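Local coordinates for major capsid protein (PDB 5J7O) that forms the double jelly-roll trimers that probably tile the capsid shell of Faustovirus, a large double-stranded DNA virus, at residues E327-S330 with N331-T335; G450-A454 with N455-A459; A538-A542 with Q543-D547. One frame throughout, in Å; residues are numbered along the deposited sequence.

Interaction 1 (E327-S330 with N331-T335); sequences EQQS and NILFT
Glu327 and Asn331 close a short 3-10 turn that links strand 320-326 to strand 333-336, two strands of different sheets in this double jelly-roll capsid protein. Their side-chain bond runs from ND2 of Asn331 to OE2 of Glu327 at 2.8 Å. It is fairly straight at the hydrogen (161°) and leaves within the plane of the asparagine amide, yet it reaches the carboxylate from above its plane, the two planes being 68° apart. The glutamate chain starts with CG trans to the backbone N (chi1 -177°) and then bends at chi2, which swings the carboxylate back over the turn. There OE2 also takes a weak bond from the backbone N of Gln328, alongside the amide of Asn331.

Backbone bonds make the turn itself. The N of Asn331 binds O of Gln328 at 3.3 Å. The carbonyl O of Gln329 is held by two donors, Ile332 N at 2.9 Å and Leu333 N at 3.0 Å. Backbone bonds of Ile332 with Cys178, and of Phe334 with Arg176, carry the chain into strand 333-336, beside strand 170-177.

Van der Waals contacts add to these. CD1 of Ile332 lies 4.1 Å from CG of Glu327, while the side chains of Gln329 and Leu333 run alongside each other; NE2 of Gln329 is hydrogen-bonded to Asp384 O and Gln387 OE1. Beyond them the Phe334 ring comes obliquely to the turn, with its CE2 3.5 Å from the carbonyl O of Ser330.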
# COMPACT_ATOMS: atom_id res chain seq x y z
N GLU B 327 -11.84 -3.98 28.96
CA GLU B 327 -12.92 -4.78 28.39
C GLU B 327 -12.90 -6.20 28.95
O GLU B 327 -11.88 -6.69 29.44
CB GLU B 327 -12.79 -4.79 26.86
CG GLU B 327 -13.89 -5.53 26.12
CD GLU B 327 -15.25 -4.89 26.32
OE1 GLU B 327 -15.46 -3.76 25.84
OE2 GLU B 327 -16.12 -5.53 26.96
N GLN B 328 -14.06 -6.85 28.89
CA GLN B 328 -14.15 -8.26 29.24
C GLN B 328 -13.30 -9.10 28.29
O GLN B 328 -13.08 -8.72 27.13
CB GLN B 328 -15.60 -8.73 29.21
CG GLN B 328 -16.59 -7.78 29.86
CD GLN B 328 -18.02 -8.27 29.76
OE1 GLN B 328 -18.31 -9.44 30.01
NE2 GLN B 328 -18.93 -7.37 29.39
N GLN B 329 -12.83 -10.25 28.78
CA GLN B 329 -11.98 -11.10 27.96
C GLN B 329 -12.74 -11.64 26.75
O GLN B 329 -12.16 -11.78 25.66
CB GLN B 329 -11.43 -12.26 28.79
CG GLN B 329 -10.42 -13.12 28.04
CD GLN B 329 -10.30 -14.52 28.61
OE1 GLN B 329 -11.26 -15.07 29.15
NE2 GLN B 329 -9.12 -15.11 28.48
N SER B 330 -14.03 -11.92 26.91
CA SER B 330 -14.82 -12.53 25.85
C SER B 330 -15.03 -11.60 24.65
O SER B 330 -15.51 -12.07 23.62
CB SER B 330 -16.18 -12.97 26.40
OG SER B 330 -16.73 -11.98 27.26
N ASN B 331 -14.68 -10.32 24.77
CA ASN B 331 -14.74 -9.40 23.64
C ASN B 331 -13.38 -9.15 23.01
O ASN B 331 -13.30 -8.41 22.02
CB ASN B 331 -15.36 -8.07 24.08
CG ASN B 331 -16.85 -8.17 24.36
OD1 ASN B 331 -17.55 -8.98 23.75
ND2 ASN B 331 -17.34 -7.35 25.28
N ILE B 332 -12.32 -9.74 23.55
CA ILE B 332 -10.97 -9.53 23.06
C ILE B 332 -10.39 -10.79 22.44
O ILE B 332 -9.75 -10.74 21.39
CB ILE B 332 -10.06 -9.00 24.19
CG1 ILE B 332 -10.60 -7.68 24.74
CG2 ILE B 332 -8.63 -8.85 23.71
CD1 ILE B 332 -10.72 -6.59 23.69
N LEU B 333 -10.61 -11.94 23.08
CA LEU B 333 -10.04 -13.22 22.66
C LEU B 333 -11.17 -14.14 22.24
O LEU B 333 -12.19 -14.24 22.94
CB LEU B 333 -9.23 -13.83 23.80
CG LEU B 333 -8.41 -15.09 23.52
CD1 LEU B 333 -7.22 -14.77 22.63
CD2 LEU B 333 -7.96 -15.70 24.83
N PHE B 334 -11.00 -14.83 21.11
CA PHE B 334 -12.08 -15.60 20.52
C PHE B 334 -11.61 -16.98 20.09
O PHE B 334 -10.45 -17.18 19.72
CB PHE B 334 -12.68 -14.88 19.31
CG PHE B 334 -13.39 -13.61 19.66
CD1 PHE B 334 -12.69 -12.42 19.79
CD2 PHE B 334 -14.76 -13.60 19.86
CE1 PHE B 334 -13.34 -11.25 20.11
CE2 PHE B 334 -15.42 -12.43 20.18
CZ PHE B 334 -14.70 -11.25 20.31
N THR B 335 -12.54 -17.93 20.16
CA THR B 335 -12.34 -19.26 19.61
C THR B 335 -12.50 -19.21 18.09
O THR B 335 -13.31 -18.46 17.56
CB THR B 335 -13.36 -20.22 20.23
OG1 THR B 335 -13.03 -20.45 21.60
CG2 THR B 335 -13.39 -21.55 19.49

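Interaction 2 (G450-A454 with N455-A459); sequences GLRPA and NNIAA
A 3-10 turn at the end of strand 444-453 joins Arg452, Pro453 and Ala454 to Asn456 and Ile457, leading the chain out of its sheet in the double jelly-roll and on toward helix 464-467. Two successive i to i+3 backbone bonds define it: Asn456 N to Pro453 O at 3.1 Å and Ile457 N to Ala454 O at 3.3 Å.

Across the turn, the amide of Asn456 lies obliquely against the proline ring, with OD1 3.6 Å from Pro453 CB and ND2 3.7 Å from Pro453 CD. That ND2 gives its hydrogens to the carbonyls of Thr472 and His470, which fixes the way round of the amide.

The side chains of Arg452 and Ile457 cross at about a right angle. CG2 of Ile457 sits over one face of the guanidinium, toward its rim and 3.7 Å from CZ of Arg452, and CD1 of Ile457 lies 3.6 Å from NH1 of Arg452. Bends at chi2 and chi3 (-142° and -98°) bring the arginine head above the turn to meet these methyls. The side chains therefore meet by van der Waals contact, carbon against the atoms of flat polar groups, and the hydrogen bonds across the turn are backbone ones.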
# COMPACT_ATOMS: atom_id res chain seq x y z
N GLY B 450 -21.03 7.88 12.59
CA GLY B 450 -21.24 6.54 12.08
C GLY B 450 -22.55 5.98 12.59
O GLY B 450 -23.07 6.42 13.62
N LEU B 451 -23.07 5.01 11.84
CA LEU B 451 -24.30 4.29 12.20
C LEU B 451 -23.94 2.81 12.19
O LEU B 451 -24.08 2.13 11.17
CB LEU B 451 -25.44 4.62 11.24
CG LEU B 451 -26.83 4.09 11.59
CD1 LEU B 451 -27.28 4.60 12.95
CD2 LEU B 451 -27.84 4.47 10.52
N ARG B 452 -23.48 2.31 13.34
CA ARG B 452 -22.92 0.97 13.42
C ARG B 452 -24.02 -0.04 13.75
O ARG B 452 -24.72 0.13 14.76
CB ARG B 452 -21.84 0.92 14.48
CG ARG B 452 -21.36 -0.49 14.81
CD ARG B 452 -21.07 -0.62 16.30
NE ARG B 452 -19.66 -0.47 16.62
CZ ARG B 452 -19.19 -0.37 17.86
NH1 ARG B 452 -20.02 -0.39 18.89
NH2 ARG B 452 -17.89 -0.25 18.06
N PRO B 453 -24.20 -1.09 12.95
CA PRO B 453 -25.21 -2.10 13.28
C PRO B 453 -24.90 -2.77 14.61
O PRO B 453 -23.75 -3.09 14.91
CB PRO B 453 -25.11 -3.09 12.11
CG PRO B 453 -24.44 -2.33 11.01
CD PRO B 453 -23.51 -1.38 11.68
N ALA B 454 -25.95 -2.98 15.40
CA ALA B 454 -25.77 -3.58 16.73
C ALA B 454 -25.17 -4.97 16.64
O ALA B 454 -24.47 -5.40 17.57
CB ALA B 454 -27.11 -3.62 17.46
N ASN B 455 -25.41 -5.69 15.55
CA ASN B 455 -24.91 -7.05 15.41
C ASN B 455 -23.39 -7.10 15.28
O ASN B 455 -22.80 -8.16 15.51
CB ASN B 455 -25.56 -7.74 14.21
CG ASN B 455 -25.22 -9.21 14.13
OD1 ASN B 455 -24.42 -9.63 13.29
ND2 ASN B 455 -25.81 -10.01 15.01
N ASN B 456 -22.75 -5.98 14.93
CA ASN B 456 -21.29 -5.97 14.80
C ASN B 456 -20.59 -6.22 16.13
O ASN B 456 -19.43 -6.65 16.13
CB ASN B 456 -20.83 -4.64 14.20
CG ASN B 456 -21.27 -4.47 12.76
OD1 ASN B 456 -22.20 -5.14 12.30
ND2 ASN B 456 -20.61 -3.57 12.05
N ILE B 457 -21.25 -5.97 17.26
CA ILE B 457 -20.70 -6.21 18.58
C ILE B 457 -21.48 -7.28 19.34
O ILE B 457 -21.27 -7.46 20.54
CB ILE B 457 -20.61 -4.91 19.40
CG1 ILE B 457 -22.00 -4.29 19.56
CG2 ILE B 457 -19.66 -3.93 18.74
CD1 ILE B 457 -22.00 -2.98 20.31
N ALA B 458 -22.37 -8.00 18.67
CA ALA B 458 -23.17 -9.02 19.32
C ALA B 458 -22.40 -10.33 19.42
O ALA B 458 -21.72 -10.74 18.48
CB ALA B 458 -24.48 -9.24 18.55
N ALA B 459 -22.51 -10.98 20.58
CA ALA B 459 -21.83 -12.25 20.79
C ALA B 459 -22.30 -13.31 19.79
O ALA B 459 -21.51 -14.18 19.41
CB ALA B 459 -22.06 -12.74 22.22

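Interaction 3 (A538-A542 with Q543-D547); sequences AQYRA and QFYRD
With CG trans to the carbonyl carbon in Tyr540 (chi1 -62°) and trans to the backbone N in Phe544 (chi1 -177°), the two side chains run side by side, pointing the same way. The tyrosine edge turns to the phenylalanine face in an edge-to-face pair, centroids 5.2 Å apart and planes at 53°. Tyr545 crosses Tyr540 at about a right angle, its CE2 4.1 Å from Tyr540 CB, while its hydroxyl bonds to the carbonyl of Val527.

Gln543 OE1 takes a bond from Arg541 NE at 3.1 Å, on a lone pair in the carbonyl plane though somewhat tilted from the guanidinium plane. At the helix start, Phe544 N binds Arg541 O at 3.0 Å, and Ala542 O receives Arg546 N at 3.0 Å as well as a weaker bond from Tyr545 N. Arg546 grips Asp547 side-on, NE to OD1 and NH2 to OD2, and its NH1 also forms a salt bridge with Glu522.

Tyr395 of a neighbouring subunit meets both Tyr540 and Phe544, and Tyr73 of that subunit adds an edge-to-face contact to Phe544. The aromatic cluster thus marks a strand-to-helix junction, from strand 534-541 into helix 542-552, at a subunit interface of the double jelly-roll capsid trimer.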
# COMPACT_ATOMS: atom_id res chain seq x y z
N ALA B 538 -26.46 21.09 4.41
CA ALA B 538 -27.70 20.62 3.81
C ALA B 538 -27.69 19.09 3.74
O ALA B 538 -26.70 18.43 4.09
CB ALA B 538 -27.89 21.24 2.43
N GLN B 539 -28.79 18.52 3.28
CA GLN B 539 -28.91 17.07 3.15
C GLN B 539 -28.04 16.62 1.99
O GLN B 539 -28.41 16.76 0.82
CB GLN B 539 -30.36 16.67 2.95
CG GLN B 539 -30.59 15.17 2.96
CD GLN B 539 -32.06 14.81 2.83
OE1 GLN B 539 -32.92 15.69 2.72
NE2 GLN B 539 -32.36 13.52 2.86
N TYR B 540 -26.86 16.07 2.30
CA TYR B 540 -25.91 15.62 1.30
C TYR B 540 -25.68 14.12 1.43
O TYR B 540 -25.81 13.55 2.52
CB TYR B 540 -24.57 16.36 1.44
CG TYR B 540 -24.66 17.85 1.22
CD1 TYR B 540 -25.54 18.38 0.28
CD2 TYR B 540 -23.88 18.73 1.95
CE1 TYR B 540 -25.63 19.75 0.08
CE2 TYR B 540 -23.96 20.10 1.76
CZ TYR B 540 -24.84 20.60 0.83
OH TYR B 540 -24.92 21.96 0.63
N ARG B 541 -25.31 13.49 0.31
CA ARG B 541 -25.02 12.07 0.31
C ARG B 541 -23.86 11.75 1.25
O ARG B 541 -22.99 12.59 1.50
CB ARG B 541 -24.70 11.59 -1.11
CG ARG B 541 -25.86 11.73 -2.09
CD ARG B 541 -25.42 11.37 -3.50
NE ARG B 541 -25.00 9.98 -3.62
CZ ARG B 541 -25.82 8.98 -3.94
NH1 ARG B 541 -27.10 9.21 -4.19
NH2 ARG B 541 -25.34 7.74 -4.02
N ALA B 542 -23.85 10.52 1.76
CA ALA B 542 -22.87 10.14 2.77
C ALA B 542 -21.45 10.18 2.23
O ALA B 542 -20.49 10.38 2.99
CB ALA B 542 -23.19 8.75 3.32
N GLN B 543 -21.28 10.00 0.91
CA GLN B 543 -19.94 10.03 0.33
C GLN B 543 -19.33 11.43 0.37
O GLN B 543 -18.10 11.56 0.30
CB GLN B 543 -19.97 9.53 -1.11
CG GLN B 543 -20.79 10.39 -2.04
CD GLN B 543 -20.84 9.84 -3.46
OE1 GLN B 543 -21.91 9.67 -4.03
NE2 GLN B 543 -19.67 9.58 -4.03
N PHE B 544 -20.15 12.48 0.48
CA PHE B 544 -19.62 13.82 0.64
C PHE B 544 -18.82 13.95 1.93
O PHE B 544 -17.74 14.55 1.95
CB PHE B 544 -20.75 14.85 0.61
CG PHE B 544 -20.29 16.28 0.68
CD1 PHE B 544 -19.93 16.96 -0.47
CD2 PHE B 544 -20.24 16.94 1.90
CE1 PHE B 544 -19.51 18.28 -0.40
CE2 PHE B 544 -19.83 18.26 1.97
CZ PHE B 544 -19.46 18.93 0.82
N TYR B 545 -19.33 13.37 3.02
CA TYR B 545 -18.64 13.43 4.30
C TYR B 545 -17.57 12.37 4.46
O TYR B 545 -16.63 12.56 5.24
CB TYR B 545 -19.64 13.30 5.45
CG TYR B 545 -20.76 14.31 5.41
CD1 TYR B 545 -20.56 15.63 5.82
CD2 TYR B 545 -22.03 13.95 4.99
CE1 TYR B 545 -21.59 16.55 5.79
CE2 TYR B 545 -23.07 14.86 4.95
CZ TYR B 545 -22.84 16.16 5.36
OH TYR B 545 -23.87 17.07 5.32
N ARG B 546 -17.69 11.25 3.74
CA ARG B 546 -16.69 10.19 3.86
C ARG B 546 -15.51 10.39 2.93
O ARG B 546 -14.36 10.17 3.33
CB ARG B 546 -17.33 8.83 3.57
CG ARG B 546 -16.35 7.67 3.61
CD ARG B 546 -16.95 6.44 2.97
NE ARG B 546 -17.21 6.65 1.55
CZ ARG B 546 -18.21 6.09 0.89
NH1 ARG B 546 -19.07 5.31 1.52
NH2 ARG B 546 -18.37 6.33 -0.41
N ASP B 547 -15.76 10.81 1.69
CA ASP B 547 -14.72 10.89 0.67
C ASP B 547 -14.26 12.31 0.39
O ASP B 547 -13.06 12.57 0.35
CB ASP B 547 -15.21 10.23 -0.63
CG ASP B 547 -15.64 8.79 -0.42
OD1 ASP B 547 -15.12 8.15 0.51
OD2 ASP B 547 -16.50 8.31 -1.18

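The three local contacts follow one another along the chain, and each lies where a strand meets a turn or a helix. Interactions 1 and 2 are near each other without touching, with centres about 16 Å apart and nearest atoms about 5 Å apart, and helix 464-467 relates them: the loop of interaction 2 leads toward it, while Asn331 and Phe334 of interaction 1 touch it. Interaction 3 is more distant, its centre about 22 Å from that of interaction 2 and about 35 Å from that of interaction 1. Its surroundings differ too, since residues of a neighbouring subunit pack on it, whereas no other chain of the assembly touches interactions 1 or 2.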